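PDB 4CGS: polymerase subunit PA from Dhori virus, which forms part of the viral RNA polymerase and probably binds RNA, its N-terminal domain corresponding to the cap-snatching domain of orthomyxovirus polymerases. Local coordinates for residues 123-131 with 143-154. Residues are numbered along the deposited sequence; the frame is centred on the assembly and turned at random. Where two conformers were deposited one is given.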
loop_
_atom_site.group_PDB
_atom_site.type_symbol
_atom_site.label_atom_id
_atom_site.label_comp_id
_atom_site.label_asym_id
_atom_site.label_seq_id
_atom_site.Cartn_x
_atom_site.Cartn_y
_atom_site.Cartn_z
ATOM N N ARG A 123 0.467 1.648 8.433
ATOM C CA ARG A 123 1.567 2.611 8.348
ATOM C C ARG A 123 2.866 1.853 8.487
ATOM O O ARG A 123 3.151 1.254 9.523
ATOM C CB ARG A 123 1.492 3.713 9.414
ATOM C CG ARG A 123 0.416 4.797 9.134
ATOM C CD ARG A 123 0.408 5.813 10.271
ATOM N NE ARG A 123 -0.200 7.120 9.913
ATOM C CZ ARG A 123 -1.327 7.644 10.429
ATOM N NH1 ARG A 123 -2.051 6.963 11.337
ATOM N NH2 ARG A 123 -1.704 8.897 10.075
ATOM N N VAL A 124 3.614 1.784 7.389
ATOM C CA VAL A 124 4.831 0.977 7.320
ATOM C C VAL A 124 5.950 1.803 6.785
ATOM O O VAL A 124 5.760 2.680 5.915
ATOM C CB VAL A 124 4.611 -0.288 6.469
ATOM C CG1 VAL A 124 3.545 -1.221 7.040
ATOM C CG2 VAL A 124 4.292 -0.006 5.011
ATOM N N SER A 125 7.189 1.491 7.189
ATOM C CA SER A 125 8.387 2.175 6.673
ATOM C C SER A 125 9.030 1.360 5.617
ATOM O O SER A 125 8.888 0.143 5.530
ATOM C CB SER A 125 9.390 2.477 7.768
ATOM O OG SER A 125 10.137 1.309 8.107
ATOM N N LEU A 126 9.848 2.026 4.795
ATOM C CA LEU A 126 10.588 1.332 3.754
ATOM C C LEU A 126 11.512 0.255 4.338
ATOM O O LEU A 126 11.786 -0.751 3.702
ATOM C CB LEU A 126 11.398 2.305 2.837
ATOM C CG LEU A 126 10.703 3.285 1.878
ATOM C CD1 LEU A 126 11.689 4.285 1.247
ATOM C CD2 LEU A 126 9.836 2.605 0.819
ATOM N N SER A 127 12.009 0.489 5.557
ATOM C CA SER A 127 12.919 -0.463 6.220
ATOM C C SER A 127 12.170 -1.546 6.946
ATOM O O SER A 127 12.771 -2.336 7.676
ATOM C CB SER A 127 13.831 0.280 7.190
ATOM O OG SER A 127 13.070 0.905 8.133
ATOM N N GLY A 128 10.856 -1.636 6.762
ATOM C CA GLY A 128 10.133 -2.777 7.223
ATOM C C GLY A 128 9.508 -2.635 8.607
ATOM O O GLY A 128 9.057 -3.613 9.228
ATOM N N GLN A 129 9.489 -1.416 9.101
ATOM C CA GLN A 129 8.854 -1.141 10.398
ATOM C C GLN A 129 7.333 -0.963 10.261
ATOM O O GLN A 129 6.864 -0.508 9.248
ATOM C CB GLN A 129 9.462 0.103 11.092
ATOM C CG GLN A 129 10.945 -0.071 11.332
ATOM C CD GLN A 129 11.184 -0.561 12.731
ATOM O OE1 GLN A 129 11.192 0.221 13.672
ATOM N NE2 GLN A 129 11.325 -1.857 12.887
ATOM N N MET A 130 6.599 -1.311 11.316
ATOM C CA MET A 130 5.172 -1.206 11.336
ATOM C C MET A 130 4.759 -0.389 12.548
ATOM O O MET A 130 5.256 -0.618 13.664
ATOM C CB MET A 130 4.510 -2.580 11.466
ATOM C CG MET A 130 4.729 -3.484 10.298
ATOM S SD MET A 130 4.269 -5.223 10.634
ATOM C CE MET A 130 5.534 -5.710 11.985
ATOM N N SER A 131 3.795 0.538 12.408
ATOM C CA SER A 131 3.260 1.278 13.562
ATOM C C SER A 131 2.603 0.295 14.516
ATOM O O SER A 131 2.197 -0.804 14.150
ATOM C CB SER A 131 2.261 2.312 13.159
ATOM O OG SER A 131 0.998 1.775 12.885
ATOM N N ARG A 143 1.881 -9.724 8.505
ATOM C CA ARG A 143 3.082 -9.012 8.897
ATOM C C ARG A 143 4.354 -9.550 8.260
ATOM O O ARG A 143 5.191 -8.813 7.763
ATOM C CB ARG A 143 3.259 -8.967 10.463
ATOM C CG ARG A 143 2.143 -8.293 11.182
ATOM C CD ARG A 143 2.463 -8.026 12.588
ATOM N NE ARG A 143 2.835 -9.186 13.367
ATOM C CZ ARG A 143 1.974 -9.966 14.000
ATOM N NH1 ARG A 143 0.666 -9.758 13.933
ATOM N NH2 ARG A 143 2.417 -11.001 14.694
ATOM N N GLN A 144 4.432 -10.864 8.206
ATOM C CA GLN A 144 5.562 -11.524 7.544
ATOM C C GLN A 144 5.617 -11.219 6.075
ATOM O O GLN A 144 6.702 -10.878 5.601
ATOM C CB GLN A 144 5.498 -13.036 7.822
ATOM C CG GLN A 144 5.908 -13.504 9.218
ATOM C CD GLN A 144 7.430 -13.468 9.296
ATOM O OE1 GLN A 144 8.130 -14.439 8.931
ATOM N NE2 GLN A 144 7.937 -12.348 9.703
ATOM N N ASP A 145 4.501 -11.313 5.377
ATOM C CA ASP A 145 4.535 -11.111 3.943
ATOM C C ASP A 145 4.831 -9.676 3.587
ATOM O O ASP A 145 5.624 -9.376 2.669
ATOM C CB ASP A 145 3.237 -11.544 3.319
ATOM C CG ASP A 145 3.012 -13.037 3.276
ATOM O OD1 ASP A 145 3.981 -13.807 3.520
ATOM O OD2 ASP A 145 1.847 -13.431 3.082
ATOM N N VAL A 146 4.196 -8.744 4.284
ATOM C CA VAL A 146 4.429 -7.315 4.048
ATOM C C VAL A 146 5.899 -6.935 4.391
ATOM O O VAL A 146 6.569 -6.299 3.572
ATOM C CB VAL A 146 3.449 -6.456 4.843
ATOM C CG1 VAL A 146 3.875 -4.992 4.877
ATOM C CG2 VAL A 146 2.034 -6.667 4.366
ATOM N N THR A 147 6.396 -7.321 5.544
ATOM C CA THR A 147 7.723 -6.955 5.963
ATOM C C THR A 147 8.758 -7.654 5.106
ATOM O O THR A 147 9.776 -7.011 4.775
ATOM C CB THR A 147 7.956 -7.315 7.454
ATOM O OG1 THR A 147 7.866 -8.753 7.659
ATOM C CG2 THR A 147 6.950 -6.541 8.260
ATOM N N ASN A 148 8.545 -8.894 4.700
ATOM C CA ASN A 148 9.583 -9.507 3.898
ATOM C C ASN A 148 9.709 -8.788 2.554
ATOM O O ASN A 148 10.838 -8.660 2.028
ATOM C CB ASN A 148 9.272 -10.993 3.684
ATOM C CG ASN A 148 9.438 -11.818 4.953
ATOM O OD1 ASN A 148 10.107 -11.389 5.869
ATOM N ND2 ASN A 148 8.749 -12.967 5.036
ATOM N N PHE A 149 8.599 -8.352 1.978
ATOM C CA PHE A 149 8.659 -7.574 0.740
ATOM C C PHE A 149 9.369 -6.253 0.966
ATOM O O PHE A 149 10.282 -5.911 0.224
ATOM C CB PHE A 149 7.253 -7.316 0.201
ATOM C CG PHE A 149 7.210 -6.235 -0.837
ATOM C CD1 PHE A 149 7.965 -6.342 -2.026
ATOM C CD2 PHE A 149 6.539 -5.044 -0.582
ATOM C CE1 PHE A 149 7.980 -5.276 -2.936
ATOM C CE2 PHE A 149 6.568 -4.030 -1.490
ATOM C CZ PHE A 149 7.268 -4.135 -2.656
ATOM N N LEU A 150 9.009 -5.510 2.004
ATOM C CA LEU A 150 9.620 -4.186 2.240
ATOM C C LEU A 150 11.129 -4.338 2.424
ATOM O O LEU A 150 11.916 -3.575 1.896
ATOM C CB LEU A 150 8.989 -3.528 3.494
ATOM C CG LEU A 150 7.523 -3.051 3.284
ATOM C CD1 LEU A 150 6.921 -2.706 4.628
ATOM C CD2 LEU A 150 7.424 -1.895 2.306
ATOM N N VAL A 151 11.567 -5.315 3.200
ATOM C CA VAL A 151 12.978 -5.522 3.417
ATOM C C VAL A 151 13.685 -5.930 2.142
ATOM O O VAL A 151 14.890 -5.556 1.964
ATOM C CB VAL A 151 13.169 -6.598 4.516
ATOM C CG1 VAL A 151 14.566 -7.253 4.376
ATOM C CG2 VAL A 151 12.735 -6.031 5.894
ATOM N N THR A 152 13.063 -6.675 1.282
ATOM C CA THR A 152 13.651 -7.027 0.013
ATOM C C THR A 152 13.893 -5.786 -0.857
ATOM O O THR A 152 15.026 -5.572 -1.376
ATOM C CB THR A 152 12.752 -8.032 -0.763
ATOM O OG1 THR A 152 12.593 -9.196 0.026
ATOM C CG2 THR A 152 13.351 -8.419 -2.075
ATOM N N ILE A 153 12.890 -4.956 -1.048
ATOM C CA ILE A 153 13.095 -3.756 -1.845
ATOM C C ILE A 153 13.990 -2.721 -1.178
ATOM O O ILE A 153 14.830 -2.083 -1.826
ATOM C CB ILE A 153 11.792 -3.129 -2.323
ATOM C CG1 ILE A 153 12.075 -2.061 -3.409
ATOM C CG2 ILE A 153 10.830 -2.657 -1.242
ATOM C CD1 ILE A 153 10.944 -1.775 -4.364
ATOM N N TYR A 154 13.959 -2.614 0.141
ATOM C CA TYR A 154 14.867 -1.754 0.898
ATOM C C TYR A 154 16.311 -2.192 0.645
ATOM O O TYR A 154 17.170 -1.371 0.319
ATOM C CB TYR A 154 14.551 -1.871 2.362
ATOM C CG TYR A 154 15.437 -1.083 3.275
ATOM C CD1 TYR A 154 15.418 0.246 3.355
ATOM C CD2 TYR A 154 16.257 -1.761 4.186
ATOM C CE1 TYR A 154 16.193 0.954 4.286
ATOM C CE2 TYR A 154 17.077 -1.063 5.040
ATOM C CZ TYR A 154 17.039 0.312 5.095
ATOM O OH TYR A 154 17.831 0.987 6.003
#
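Leu150 of helix 140-157 packs against Val124 and the turn that follows it, joining the helix to the end of strand 119-125, an outermost strand of the mixed sheet in this alpha/beta N-terminal domain. The close-packed part centres on the leucine. Its CD1 lies 3.8 Å from Val124 CG2, the two side chains crossing at about a right angle, and 3.6 Å from Ser125 O. Branched aliphatic residues suit this layer, where Ile40 of helix 31-44 also touches Leu150. A type I turn from Ser125 to Gly128 then carries the chain over the helix. Gly128, with no side chain and a positive phi, brings its CA within 4.0 Å of Leu150 CB, close to Val151 CG2. Ser125 OG braces the turn by accepting the N-H of Gln129 and sharing a hydrogen bond with Ser127 OG, which also bonds to Asp106 O.

The flank formed by Met130, Arg143 and Thr147 is more open to solvent, though its atoms still touch. Met130 SD rests 3.8 Å from both Arg143 CG and Thr147 CG2, and the bend at chi3 (-65°) folds CE toward Arg143 CD. The arginine offers its aliphatic stem to the sulfur, while NH1 bonds to Leu138 O. Threonine suits its place because Arg143 O, one turn back, satisfies its hydroxyl while its methyl meets Met130 SD and Gly128 O. At the partly exposed far end Tyr154, which also touches Leu163 of helix 162-166, presents a ring face to the small Ser127 in a CH-pi contact: Ser127 CA sits 3.9 Å from the ring centroid, 12° off its normal.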